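Local structure of E3 SUMO-protein ligase SIZ2 (Saccharomyces cerevisiae, 6U75) at residues N90-G93 against G99-N102. The protein probably acts as a SUMO E3 ligase of the PIAS family, promoting attachment of SUMO to target proteins such as septins. Sequence-based numbering, arbitrary orientation.
Sequences NVKG and GTGN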
ATOM      1  N   ASN A  90      -9.799  -8.232   3.554  1.00 67.40           N
ATOM      2  CA  ASN A  90      -9.329  -7.556   4.762  1.00 71.02           C
ATOM      3  C   ASN A  90      -9.480  -6.048   4.551  1.00 74.28           C
ATOM      4  O   ASN A  90      -8.516  -5.302   4.359  1.00 77.11           O
ATOM      5  CB  ASN A  90      -7.889  -7.949   5.067  1.00 67.19           C
ATOM      6  CG  ASN A  90      -7.370  -7.325   6.347  1.00 71.33           C
ATOM      7  OD1 ASN A  90      -6.837  -6.215   6.337  1.00 63.57           O
ATOM      8  ND2 ASN A  90      -7.519  -8.039   7.457  1.00 75.35           N
ATOM      9  N   VAL A  91     -10.739  -5.604   4.586  1.00 68.47           N
ATOM     10  CA  VAL A  91     -11.065  -4.243   4.164  1.00 60.30           C
ATOM     11  C   VAL A  91     -10.340  -3.217   5.025  1.00 52.78           C
ATOM     12  O   VAL A  91      -9.854  -2.198   4.519  1.00 71.41           O
ATOM     13  CB  VAL A  91     -12.589  -4.021   4.180  1.00 63.23           C
ATOM     14  CG1 VAL A  91     -13.240  -4.755   3.018  1.00 59.64           C
ATOM     15  CG2 VAL A  91     -13.201  -4.463   5.509  1.00 52.61           C
ATOM     16  N   LYS A  92     -10.256  -3.458   6.332  1.00 71.94           N
ATOM     17  CA  LYS A  92      -9.635  -2.513   7.263  1.00 82.06           C
ATOM     18  C   LYS A  92      -8.543  -3.244   8.038  1.00 63.70           C
ATOM     19  O   LYS A  92      -8.802  -3.848   9.082  1.00 79.19           O
ATOM     20  CB  LYS A  92     -10.676  -1.894   8.195  1.00 70.07           C
ATOM     21  CG  LYS A  92     -10.566  -0.379   8.310  1.00 56.17           C
ATOM     22  CD  LYS A  92      -9.178   0.060   8.761  1.00 79.21           C
ATOM     23  CE  LYS A  92      -9.110   1.564   8.952  1.00 56.63           C
ATOM     24  NZ  LYS A  92      -7.707   2.060   9.008  1.00 58.63           N
ATOM     25  N   GLY A  93      -7.316  -3.188   7.515  1.00 66.85           N
ATOM     26  CA  GLY A  93      -6.180  -3.739   8.215  1.00 79.32           C
ATOM     27  C   GLY A  93      -5.585  -2.755   9.205  1.00 78.34           C
ATOM     28  O   GLY A  93      -5.778  -1.545   9.104  1.00 77.21           O
ATOM     29  N   GLY A  99      -6.529   5.046   8.197  1.00 66.75           N
ATOM     30  CA  GLY A  99      -6.036   5.191   6.845  1.00 49.84           C
ATOM     31  C   GLY A  99      -5.275   3.999   6.313  1.00 49.81           C
ATOM     32  O   GLY A  99      -4.732   4.079   5.204  1.00 72.75           O
ATOM     33  N   THR A 100      -5.217   2.898   7.064  1.00 49.07           N
ATOM     34  CA  THR A 100      -4.495   1.699   6.660  1.00 49.20           C
ATOM     35  C   THR A 100      -5.431   0.608   6.152  1.00 52.46           C
ATOM     36  O   THR A 100      -5.125  -0.583   6.279  1.00 62.60           O
ATOM     37  CB  THR A 100      -3.658   1.168   7.824  1.00 55.83           C
ATOM     38  OG1 THR A 100      -4.523   0.667   8.851  1.00 65.36           O
ATOM     39  CG2 THR A 100      -2.783   2.270   8.398  1.00 62.06           C
ATOM     40  N   GLY A 101      -6.572   0.990   5.589  1.00 48.62           N
ATOM     41  CA  GLY A 101      -7.517   0.039   5.056  1.00 50.90           C
ATOM     42  C   GLY A 101      -7.323  -0.172   3.567  1.00 43.88           C
ATOM     43  O   GLY A 101      -6.727   0.650   2.876  1.00 44.34           O
ATOM     44  N   ASN A 102      -7.833  -1.297   3.084  1.00 34.57           N
ATOM     45  CA  ASN A 102      -7.821  -1.633   1.672  1.00 37.00           C
ATOM     46  C   ASN A 102      -9.232  -1.602   1.106  1.00 38.81           C
ATOM     47  O   ASN A 102     -10.215  -1.714   1.847  1.00 45.90           O
ATOM     48  CB  ASN A 102      -7.217  -3.025   1.443  1.00 46.71           C
ATOM     49  CG  ASN A 102      -5.707  -3.028   1.526  1.00 45.11           C
ATOM     50  OD1 ASN A 102      -5.066  -1.980   1.462  1.00 47.96           O
ATOM     51  ND2 ASN A 102      -5.128  -4.215   1.658  1.00 55.14           N
TER
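N102 N and T100 OG1 each give a hydrogen bond to 90-93, and K92 NZ adds a weak third to T100 OG1. The backbone one runs from N102 N to V91 O, 2.6 Å apart; its N-H...O angle of 137° shows it bent, and the donor sits above the carbonyl plane. In the second, the hydroxyl T100 OG1 gives its proton to G93 O at 2.6 Å, approaching tilted 32° from the carbonyl plane. A chi1 of 68° sets this hydroxyl between the backbone N and carbonyl carbon of its own residue, which turns it to G93 O.

Charge enters through K92. Its chain bends at chi2 and brings K92 NZ over the start of 99-102, where the weak bond from K92 NZ to T100 OG1 measures 3.5 Å. The firmer anchors of NZ are the D73 carboxylate, in a salt bridge, and Q97 O; D73 OD1 also accepts from G99 N. The contact closes the neck of a loop in the PINIT domain, away from the zinc site of the SP-RING: both segments lie between strands 85-86 and 104-105, with five residues separating them. A valine in place of T100 would probably leave G93 O without its hydroxyl donor and that side of the neck less firmly fixed.

Van der Waals contact is slight: K92 CD passes 4.1 Å from G101 CA, and N102 CB comes 3.9 Å from the carbonyl oxygen N90 O. V91 points away overall from 99-102, and its side chain packs instead on F74 and C78.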